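Local coordinates for iron-sulfur cluster assembly protein CyaY (Psychromonas ingrahamii, PDB 4HS5), which probably takes part in iron-sulfur cluster assembly, which it may regulate, and probably binds ferrous and ferric iron, as other frataxins do, at residues L13-K16 and I17-K20; T38-F41 and E42-K46; D83-L86 and T87-A91; A92-K95 and Q96-T100. One frame throughout, in Å; residues are numbered along the deposited sequence.

Contact 1 (L13-K16 and I17-K20)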
loop_
_atom_site.group_PDB
_atom_site.type_symbol
_atom_site.label_atom_id
_atom_site.label_comp_id
_atom_site.label_asym_id
_atom_site.label_seq_id
_atom_site.Cartn_x
_atom_site.Cartn_y
_atom_site.Cartn_z
ATOM N N LEU A 13 -6.446 5.352 2.325
ATOM C CA LEU A 13 -5.184 4.813 1.834
ATOM C C LEU A 13 -5.321 4.162 0.468
ATOM O O LEU A 13 -4.527 4.431 -0.435
ATOM C CB LEU A 13 -4.621 3.805 2.829
ATOM C CG LEU A 13 -3.295 3.145 2.446
ATOM C CD1 LEU A 13 -2.185 4.160 2.246
ATOM C CD2 LEU A 13 -2.919 2.098 3.513
ATOM N N TYR A 14 -6.318 3.302 0.311
ATOM C CA TYR A 14 -6.485 2.591 -0.944
ATOM C C TYR A 14 -6.767 3.572 -2.066
ATOM O O TYR A 14 -6.173 3.481 -3.134
ATOM C CB TYR A 14 -7.626 1.578 -0.859
ATOM C CG TYR A 14 -7.258 0.255 -0.248
ATOM C CD1 TYR A 14 -6.195 0.138 0.633
ATOM C CD2 TYR A 14 -7.973 -0.894 -0.574
ATOM C CE1 TYR A 14 -5.863 -1.086 1.192
ATOM C CE2 TYR A 14 -7.646 -2.120 -0.023
ATOM C CZ TYR A 14 -6.587 -2.210 0.845
ATOM O OH TYR A 14 -6.248 -3.427 1.392
ATOM N N GLN A 15 -7.644 4.532 -1.827
ATOM C CA GLN A 15 -7.915 5.519 -2.869
ATOM C C GLN A 15 -6.706 6.409 -3.168
ATOM O O GLN A 15 -6.508 6.793 -4.321
ATOM C CB GLN A 15 -9.141 6.366 -2.529
ATOM C CG GLN A 15 -10.429 5.574 -2.535
ATOM C CD GLN A 15 -11.649 6.451 -2.701
ATOM O OE1 GLN A 15 -11.773 7.492 -2.056
ATOM N NE2 GLN A 15 -12.562 6.033 -3.569
ATOM N N LYS A 16 -5.906 6.733 -2.151
ATOM C CA LYS A 16 -4.664 7.499 -2.350
ATOM C C LYS A 16 -3.710 6.710 -3.244
ATOM O O LYS A 16 -3.095 7.255 -4.159
ATOM C CB LYS A 16 -4.001 7.803 -1.005
ATOM C CG LYS A 16 -2.747 8.671 -1.069
ATOM C CD LYS A 16 -2.299 9.010 0.352
ATOM C CE LYS A 16 -1.202 10.066 0.380
ATOM N NZ LYS A 16 -1.727 11.461 0.429
ATOM N N ILE A 17 -3.609 5.410 -3.008
ATOM C CA ILE A 17 -2.725 4.587 -3.819
ATOM C C ILE A 17 -3.202 4.607 -5.265
ATOM O O ILE A 17 -2.400 4.816 -6.185
ATOM C CB ILE A 17 -2.647 3.151 -3.284
ATOM C CG1 ILE A 17 -1.906 3.127 -1.945
ATOM C CG2 ILE A 17 -1.946 2.248 -4.290
ATOM C CD1 ILE A 17 -2.091 1.812 -1.193
ATOM N N GLU A 18 -4.504 4.435 -5.474
ATOM C CA GLU A 18 -5.098 4.432 -6.810
ATOM C C GLU A 18 -4.938 5.771 -7.520
ATOM O O GLU A 18 -4.546 5.822 -8.689
ATOM C CB GLU A 18 -6.568 4.032 -6.728
ATOM C CG GLU A 18 -6.718 2.605 -6.278
ATOM C CD GLU A 18 -8.111 2.273 -5.823
ATOM O OE1 GLU A 18 -8.982 3.170 -5.846
ATOM O OE2 GLU A 18 -8.325 1.109 -5.432
ATOM N N GLU A 19 -5.251 6.846 -6.814
ATOM C CA GLU A 19 -5.118 8.177 -7.377
ATOM C C GLU A 19 -3.669 8.514 -7.728
ATOM O O GLU A 19 -3.423 9.093 -8.788
ATOM C CB GLU A 19 -5.705 9.210 -6.419
ATOM C CG GLU A 19 -5.783 10.606 -6.994
ATOM C CD GLU A 19 -4.453 11.304 -6.927
ATOM O OE1 GLU A 19 -3.659 10.942 -6.040
ATOM O OE2 GLU A 19 -4.186 12.183 -7.770
ATOM N N LYS A 20 -2.725 8.171 -6.849
ATOM C CA LYS A 20 -1.310 8.489 -7.084
ATOM C C LYS A 20 -0.744 7.726 -8.269
ATOM O O LYS A 20 0.114 8.249 -8.980
ATOM C CB LYS A 20 -0.460 8.242 -5.844
ATOM C CG LYS A 20 -0.666 9.256 -4.731
ATOM C CD LYS A 20 -0.115 10.630 -5.112
ATOM C CE LYS A 20 -0.565 11.674 -4.107
ATOM N NZ LYS A 20 0.187 12.957 -4.226
HETATM O O HOH W 1 -12.279 3.801 -5.214
HETATM O O HOH W 2 -0.354 12.776 -1.074
#

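Contact 2 (T38-F41 and E42-K46)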
loop_
_atom_site.group_PDB
_atom_site.type_symbol
_atom_site.label_atom_id
_atom_site.label_comp_id
_atom_site.label_asym_id
_atom_site.label_seq_id
_atom_site.Cartn_x
_atom_site.Cartn_y
_atom_site.Cartn_z
ATOM N N THR A 38 -4.473 -5.470 -5.240
ATOM C CA THR A 38 -3.333 -6.044 -5.931
ATOM C C THR A 38 -2.803 -5.083 -6.973
ATOM O O THR A 38 -3.558 -4.551 -7.782
ATOM C CB THR A 38 -3.716 -7.367 -6.593
ATOM O OG1 THR A 38 -4.121 -8.293 -5.576
ATOM C CG2 THR A 38 -2.535 -7.953 -7.357
ATOM N N LEU A 39 -1.494 -4.849 -6.931
ATOM C CA LEU A 39 -0.847 -4.021 -7.935
ATOM C C LEU A 39 -0.045 -4.940 -8.840
ATOM O O LEU A 39 0.711 -5.779 -8.351
ATOM C CB LEU A 39 0.088 -3.022 -7.260
ATOM C CG LEU A 39 -0.514 -2.158 -6.151
ATOM C CD1 LEU A 39 0.488 -1.143 -5.660
ATOM C CD2 LEU A 39 -1.771 -1.473 -6.654
ATOM N N GLU A 40 -0.208 -4.803 -10.149
ATOM C CA GLU A 40 0.605 -5.588 -11.074
ATOM C C GLU A 40 1.397 -4.703 -12.023
ATOM O O GLU A 40 0.902 -3.696 -12.530
ATOM C CB GLU A 40 -0.232 -6.601 -11.858
ATOM C CG GLU A 40 0.609 -7.432 -12.836
ATOM C CD GLU A 40 -0.091 -8.690 -13.314
ATOM O OE1 GLU A 40 -1.207 -8.980 -12.831
ATOM O OE2 GLU A 40 0.493 -9.397 -14.168
ATOM N N PHE A 41 2.637 -5.105 -12.257
ATOM C CA PHE A 41 3.523 -4.387 -13.146
ATOM C C PHE A 41 3.612 -5.138 -14.481
ATOM O O PHE A 41 3.174 -6.285 -14.591
ATOM C CB PHE A 41 4.879 -4.229 -12.463
ATOM C CG PHE A 41 4.775 -3.691 -11.053
ATOM C CD1 PHE A 41 4.377 -2.383 -10.828
ATOM C CD2 PHE A 41 5.054 -4.502 -9.960
ATOM C CE1 PHE A 41 4.266 -1.881 -9.537
ATOM C CE2 PHE A 41 4.951 -4.007 -8.663
ATOM C CZ PHE A 41 4.550 -2.699 -8.451
ATOM N N GLU A 42 4.140 -4.499 -15.514
ATOM C CA GLU A 42 4.127 -5.193 -16.795
ATOM C C GLU A 42 5.146 -6.330 -16.873
ATOM O O GLU A 42 5.045 -7.185 -17.749
ATOM C CB GLU A 42 4.207 -4.245 -17.989
ATOM C CG GLU A 42 5.153 -3.091 -17.840
ATOM C CD GLU A 42 5.150 -2.236 -19.086
ATOM O OE1 GLU A 42 4.360 -2.552 -20.006
ATOM O OE2 GLU A 42 5.929 -1.264 -19.146
ATOM N N ASN A 43 6.093 -6.372 -15.936
ATOM C CA ASN A 43 6.946 -7.554 -15.816
ATOM C C ASN A 43 6.243 -8.730 -15.128
ATOM O O ASN A 43 6.861 -9.763 -14.867
ATOM C CB ASN A 43 8.305 -7.235 -15.171
ATOM C CG ASN A 43 8.206 -6.853 -13.696
ATOM O OD1 ASN A 43 7.129 -6.847 -13.094
ATOM N ND2 ASN A 43 9.355 -6.552 -13.101
ATOM N N HIS A 44 4.953 -8.536 -14.831
ATOM C CA HIS A 44 4.059 -9.561 -14.281
ATOM C C HIS A 44 4.308 -9.875 -12.801
ATOM O O HIS A 44 3.694 -10.793 -12.250
ATOM C CB HIS A 44 4.065 -10.843 -15.128
ATOM C CG HIS A 44 3.461 -10.679 -16.492
ATOM N ND1 HIS A 44 3.548 -11.654 -17.462
ATOM C CD2 HIS A 44 2.762 -9.660 -17.045
ATOM C CE1 HIS A 44 2.933 -11.242 -18.557
ATOM N NE2 HIS A 44 2.446 -10.036 -18.329
ATOM N N THR A 45 5.206 -9.122 -12.172
ATOM C CA THR A 45 5.338 -9.172 -10.714
ATOM C C THR A 45 4.198 -8.383 -10.071
ATOM O O THR A 45 3.514 -7.597 -10.730
ATOM C CB THR A 45 6.707 -8.665 -10.201
ATOM O OG1 THR A 45 6.869 -7.270 -10.483
ATOM C CG2 THR A 45 7.844 -9.453 -10.855
ATOM N N LYS A 46 3.993 -8.601 -8.779
ATOM C CA LYS A 46 2.871 -7.980 -8.086
ATOM C C LYS A 46 3.248 -7.488 -6.699
ATOM O O LYS A 46 4.265 -7.877 -6.132
ATOM C CB LYS A 46 1.724 -8.985 -7.934
ATOM C CG LYS A 46 1.154 -9.536 -9.221
ATOM C CD LYS A 46 0.132 -10.611 -8.899
ATOM C CE LYS A 46 -0.458 -11.228 -10.156
ATOM N NZ LYS A 46 -1.531 -12.221 -9.820
#

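Contact 3 (D83-L86 and T87-A91)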
loop_
_atom_site.group_PDB
_atom_site.type_symbol
_atom_site.label_atom_id
_atom_site.label_comp_id
_atom_site.label_asym_id
_atom_site.label_seq_id
_atom_site.Cartn_x
_atom_site.Cartn_y
_atom_site.Cartn_z
ATOM N N ASP A 83 9.390 1.708 9.084
ATOM C CA ASP A 83 9.306 2.382 7.793
ATOM C C ASP A 83 7.878 2.832 7.510
ATOM O O ASP A 83 6.910 2.167 7.893
ATOM C CB ASP A 83 9.790 1.479 6.661
ATOM C CG ASP A 83 11.300 1.314 6.649
ATOM O OD1 ASP A 83 11.994 2.093 7.344
ATOM O OD2 ASP A 83 11.785 0.408 5.934
ATOM N N GLU A 84 7.755 3.970 6.841
ATOM C CA GLU A 84 6.446 4.486 6.526
ATOM C C GLU A 84 5.947 3.846 5.223
ATOM O O GLU A 84 6.712 3.653 4.277
ATOM C CB GLU A 84 6.514 6.014 6.445
ATOM C CG GLU A 84 5.183 6.689 6.252
ATOM C CD GLU A 84 4.828 6.817 4.808
ATOM O OE1 GLU A 84 5.751 6.882 3.973
ATOM O OE2 GLU A 84 3.626 6.853 4.502
ATOM N N PHE A 85 4.668 3.500 5.208
ATOM C CA PHE A 85 4.071 2.714 4.134
ATOM C C PHE A 85 4.251 3.303 2.737
ATOM O O PHE A 85 4.660 2.601 1.810
ATOM C CB PHE A 85 2.575 2.537 4.426
ATOM C CG PHE A 85 1.841 1.727 3.394
ATOM C CD1 PHE A 85 1.685 0.361 3.550
ATOM C CD2 PHE A 85 1.275 2.338 2.288
ATOM C CE1 PHE A 85 0.994 -0.390 2.599
ATOM C CE2 PHE A 85 0.599 1.595 1.332
ATOM C CZ PHE A 85 0.463 0.230 1.487
ATOM N N LEU A 86 3.891 4.567 2.564
ATOM C CA LEU A 86 3.870 5.127 1.218
ATOM C C LEU A 86 5.271 5.307 0.644
ATOM O O LEU A 86 5.498 5.075 -0.549
ATOM C CB LEU A 86 3.082 6.435 1.194
ATOM C CG LEU A 86 1.596 6.236 1.493
ATOM C CD1 LEU A 86 0.943 7.591 1.599
ATOM C CD2 LEU A 86 0.948 5.391 0.395
ATOM N N THR A 87 6.205 5.688 1.515
ATOM C CA THR A 87 7.626 5.760 1.183
ATOM C C THR A 87 8.124 4.378 0.764
ATOM O O THR A 87 8.794 4.212 -0.260
ATOM C CB THR A 87 8.440 6.259 2.400
ATOM O OG1 THR A 87 7.994 7.576 2.753
ATOM C CG2 THR A 87 9.916 6.314 2.067
ATOM N N PHE A 88 7.757 3.377 1.552
ATOM C CA PHE A 88 8.205 2.024 1.281
ATOM C C PHE A 88 7.579 1.474 -0.003
ATOM O O PHE A 88 8.223 0.752 -0.767
ATOM C CB PHE A 88 7.869 1.133 2.477
ATOM C CG PHE A 88 8.439 -0.250 2.369
ATOM C CD1 PHE A 88 9.756 -0.503 2.710
ATOM C CD2 PHE A 88 7.651 -1.292 1.921
ATOM C CE1 PHE A 88 10.277 -1.782 2.608
ATOM C CE2 PHE A 88 8.160 -2.572 1.813
ATOM C CZ PHE A 88 9.477 -2.813 2.165
ATOM N N LEU A 89 6.316 1.817 -0.243
ATOM C CA LEU A 89 5.600 1.351 -1.417
ATOM C C LEU A 89 6.232 1.904 -2.686
ATOM O O LEU A 89 6.443 1.166 -3.650
ATOM C CB LEU A 89 4.118 1.755 -1.325
ATOM C CG LEU A 89 3.251 1.238 -2.461
ATOM C CD1 LEU A 89 3.321 -0.274 -2.485
ATOM C CD2 LEU A 89 1.813 1.698 -2.285
ATOM N N SER A 90 6.576 3.190 -2.681
ATOM C CA SER A 90 7.298 3.777 -3.812
ATOM C C SER A 90 8.609 3.050 -4.076
ATOM O O SER A 90 8.943 2.774 -5.230
ATOM C CB SER A 90 7.617 5.243 -3.539
ATOM O OG SER A 90 6.437 6.016 -3.499
ATOM N N ALA A 91 9.347 2.747 -3.012
ATOM C CA ALA A 91 10.643 2.074 -3.147
ATOM C C ALA A 91 10.430 0.678 -3.711
ATOM O O ALA A 91 11.186 0.235 -4.577
ATOM C CB ALA A 91 11.358 2.016 -1.817
#

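Contact 4 (A92-K95 and Q96-T100)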
loop_
_atom_site.group_PDB
_atom_site.type_symbol
_atom_site.label_atom_id
_atom_site.label_comp_id
_atom_site.label_asym_id
_atom_site.label_seq_id
_atom_site.Cartn_x
_atom_site.Cartn_y
_atom_site.Cartn_z
ATOM N N ALA A 92 9.395 -0.010 -3.235
ATOM C CA ALA A 92 9.111 -1.360 -3.726
ATOM C C ALA A 92 8.734 -1.371 -5.200
ATOM O O ALA A 92 9.204 -2.223 -5.958
ATOM C CB ALA A 92 8.019 -2.020 -2.889
ATOM N N ILE A 93 7.881 -0.436 -5.608
ATOM C CA ILE A 93 7.482 -0.310 -7.002
ATOM C C ILE A 93 8.726 -0.071 -7.864
ATOM O O ILE A 93 8.866 -0.647 -8.945
ATOM C CB ILE A 93 6.437 0.820 -7.199
ATOM C CG1 ILE A 93 5.096 0.434 -6.554
ATOM C CG2 ILE A 93 6.250 1.150 -8.679
ATOM C CD1 ILE A 93 3.992 1.472 -6.719
ATOM N N PHE A 94 9.650 0.749 -7.369
ATOM C CA PHE A 94 10.871 1.001 -8.124
ATOM C C PHE A 94 11.806 -0.207 -8.102
ATOM O O PHE A 94 12.454 -0.520 -9.103
ATOM C CB PHE A 94 11.614 2.236 -7.606
ATOM C CG PHE A 94 12.815 2.586 -8.435
ATOM C CD1 PHE A 94 12.659 3.244 -9.639
ATOM C CD2 PHE A 94 14.086 2.219 -8.028
ATOM C CE1 PHE A 94 13.763 3.559 -10.430
ATOM C CE2 PHE A 94 15.194 2.515 -8.811
ATOM C CZ PHE A 94 15.030 3.186 -10.013
ATOM N N LYS A 95 11.902 -0.866 -6.955
ATOM C CA LYS A 95 12.852 -1.958 -6.770
ATOM C C LYS A 95 12.427 -3.218 -7.514
ATOM O O LYS A 95 13.278 -4.012 -7.921
ATOM C CB LYS A 95 13.071 -2.213 -5.276
ATOM C CG LYS A 95 13.406 -3.629 -4.854
ATOM C CD LYS A 95 13.356 -3.722 -3.324
ATOM C CE LYS A 95 11.995 -3.268 -2.775
ATOM N NZ LYS A 95 11.026 -4.391 -2.578
ATOM N N GLN A 96 11.125 -3.384 -7.734
ATOM C CA GLN A 96 10.616 -4.539 -8.476
ATOM C C GLN A 96 10.452 -4.273 -9.960
ATOM O O GLN A 96 10.453 -5.212 -10.761
ATOM C CB GLN A 96 9.256 -4.980 -7.936
ATOM C CG GLN A 96 9.318 -5.639 -6.588
ATOM C CD GLN A 96 8.014 -6.308 -6.212
ATOM O OE1 GLN A 96 7.124 -6.503 -7.049
ATOM N NE2 GLN A 96 7.903 -6.683 -4.945
ATOM N N SER A 97 10.300 -3.005 -10.329
ATOM C CA SER A 97 9.860 -2.672 -11.681
ATOM C C SER A 97 10.493 -1.417 -12.302
ATOM O O SER A 97 10.240 -1.099 -13.467
ATOM C CB SER A 97 8.349 -2.527 -11.682
ATOM O OG SER A 97 7.979 -1.356 -10.971
ATOM N N LYS A 98 11.295 -0.699 -11.523
ATOM C CA LYS A 98 12.015 0.493 -12.007
ATOM C C LYS A 98 11.167 1.673 -12.507
ATOM O O LYS A 98 11.670 2.544 -13.214
ATOM C CB LYS A 98 13.088 0.116 -13.041
ATOM C CG LYS A 98 14.094 -0.901 -12.530
ATOM C CD LYS A 98 14.725 -0.459 -11.217
ATOM C CE LYS A 98 15.314 -1.653 -10.474
ATOM N NZ LYS A 98 15.817 -1.273 -9.129
ATOM N N GLU A 99 9.898 1.741 -12.119
ATOM C CA GLU A 99 9.141 2.950 -12.423
ATOM C C GLU A 99 8.919 3.712 -11.128
ATOM O O GLU A 99 9.078 3.167 -10.029
ATOM C CB GLU A 99 7.811 2.638 -13.099
ATOM C CG GLU A 99 7.409 3.538 -14.251
ATOM C CD GLU A 99 6.176 3.001 -14.969
ATOM O OE1 GLU A 99 5.536 2.072 -14.434
ATOM O OE2 GLU A 99 5.844 3.509 -16.054
ATOM N N THR A 100 8.585 4.983 -11.285
ATOM C CA THR A 100 8.487 5.895 -10.162
ATOM C C THR A 100 7.034 6.313 -9.944
ATOM O O THR A 100 6.350 6.777 -10.861
ATOM C CB THR A 100 9.423 7.106 -10.347
ATOM O OG1 THR A 100 10.783 6.652 -10.412
ATOM C CG2 THR A 100 9.287 8.085 -9.196
#

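Contact 1 (L13-K16 and I17-K20)
Gln15 O takes the backbone N-H of Glu19 at 2.8 Å, nearly straight at 166°, as one of four successive i to i+4 bonds along this helix. Beside it, Glu18 rides over the preceding turn. With CG set next to its own backbone N (chi1 -66°) and the chain extended from there, Glu18 CG lies 3.3 Å from Tyr14 O. The carboxylate is thereby carried back toward Gln15, where a water accepts from Gln15 NE2 at 2.8 Å and donates only weakly to Glu18 OE1. With an alanine in place of Glu18, the water on Gln15 NE2 is likely to lose its weak second partner, and Tyr14 O the methylene lying against it. The inner side is apolar: Ile17 CG1 also sits beside its backbone N and packs 3.3 Å from Leu13 O, while Ile17 CD1 reaches Leu13 CG at 4.1 Å. Branched aliphatic residues suit this buried stripe, as long polar ones suit the solvent side. Leu13 and Ile17 face Phe85 of helix 85-97; Tyr14, Ile17 and Glu18 rest on Leu37 of strand 36-41. Tyr14 bonds through its OH to Ser35 O, and Ile49 of strand 46-52 completes the floor beneath Tyr14 and Ile17.

Contact 2 (T38-F41 and E42-K46)
Phe41 N points straight at Thr45 O, a 3.1 Å bond with an N-H...O angle of 174°, while Phe41 O accepts from His44 N at 2.9 Å from above its carbonyl plane. The second bond closes a type I turn from Phe41 to His44; with the first it makes a G1 beta bulge, in which His44 and Thr45 both stand opposite Phe41. His44 occupies the left-handed position of the bulge, with phi at 74°. The Phe41 ring meets Thr45 at its edge, CD2 lying 3.4 Å from Thr45 OG1, and Asn43 OD1 touches Phe41 CB.

Asn43 sets the next shell. Its OD1 accepts from Thr45 N at 3.1 Å, an Asx turn, and from Thr45 OG1 at 2.7 Å, both donors coming from the same face of the amide. Asparagine and threonine suit these places because a short amide and a beta-hydroxyl can lock together across two residues. Farther along, Glu40 and Lys46 form an antiparallel non-hydrogen-bonded pair. The extended Glu40 chain brings OE1 within 3.6 Å of Lys46 CE and OE2 within 3.7 Å of His44 CD2, with carboxylate and imidazole planes nearly perpendicular.

Asn43 ND2 is held by Gln96 O, and Phe41 packs on Ile93, both of helix 85-97. Chemically, the turn relies on neutral hydrogen bonds: Glu40 OE1 and Lys46 NZ, 4.4 Å apart, are too distant for a salt bridge, so their attraction probably adds only a mild bias to the strand pairing.

Contact 3 (D83-L86 and T87-A91)
Phe85 lies alongside Leu89, both pointing the same way, and its ring atom CE2 meets Leu89 CD2 at 3.8 Å in an approach oblique to the ring. Leu86 CG sits at the edge of the same ring, in its plane, and Tyr69 packs against it edge-to-face. The Phe88 ring is approached obliquely by Asp83 OD2, 3.9 Å from CD1, with carboxylate and ring planes 31° apart. Large apolar residues fit at Phe85 and Leu89 because this side of the helix is buried, Phe85 reaching Val58 and Leu60 of strand 57-61.

At the start of the helix, Glu84 is the N-cap. Its chain bends at chi2 (-88°), turning the carboxylate forward to the N-H groups of the first helical turn. OE1 accepts from Thr87 N at 2.8 Å, on the syn side though tilted from the carboxylate plane, and from Thr87 OG1 at 2.6 Å, nearly along the C-O axis; OE2 takes Leu86 N at 3.0 Å from above the carboxylate plane. Glu84 O receives Phe88 N at 2.9 Å, the first regular helical bond. A leucine in place of Glu84 would probably leave the amides of Leu86 and Thr87 without their acceptors and the Thr87 hydroxyl free to turn. Three donors thus fix the carboxylate's rotation, and its negative charge at the helix N terminus is likely to interact favourably with the helix dipole.

Contact 4 (A92-K95 and Q96-T100)
Lys98 folds back over the turn before it, its chain bent at chi2 (-53°) to turn toward Phe94. CB stands 4.0 Å from Phe94 O and CG slightly nearer. CD comes closest to that oxygen, at 3.1 Å, and also lies over one face of the Phe94 ring, 4.0 Å from the centroid and 17° off the normal: a CH-pi contact, displaced toward the rim. CE continues past the same carbonyl, and NZ ends 3.9 Å from both Phe94 CE2 and Lys95 CA. A lysine suits this place, since its methylenes can cover an aromatic ring while its ammonium remains at the surface.

Lys98 is the first residue to leave helical torsions, with phi at +62°, and its N bonds to Phe94 O at 2.7 Å as the second helix of the frataxin alpha/beta sandwich gives way to the C-terminal segment. That segment then turns back along Phe94: Glu99 O lies at the ring edge, in plane, 3.6 Å from CD1, and also receives a CA-H...O contact from Phe94 CA. Ile93 CG2 approaches the same oxygen at 3.7 Å, while the apolar Ile93 side chain also packs on Leu47 and Phe103. The Glu99 carboxylate accepts from Asp27 N.

Overall arrangement
From the N terminus, contact 1 lies midway along helix 3-24, contact 2 closes the hairpin joining strands 36-41 and 46-52, and contacts 3 and 4 follow one another on helix 85-97, at its start and at its exit. All four are local and in series; none nests in or crosses another. Space links them differently. Contact 1 touches contact 3, Ile17 CD1 packing on Phe85 CE2 at 3.7 Å, which joins the two helices side by side over the antiparallel sheet. Contact 2 touches contact 4, their centres about 10 Å apart, so the hairpin's end is fastened to the last turn of the second helix.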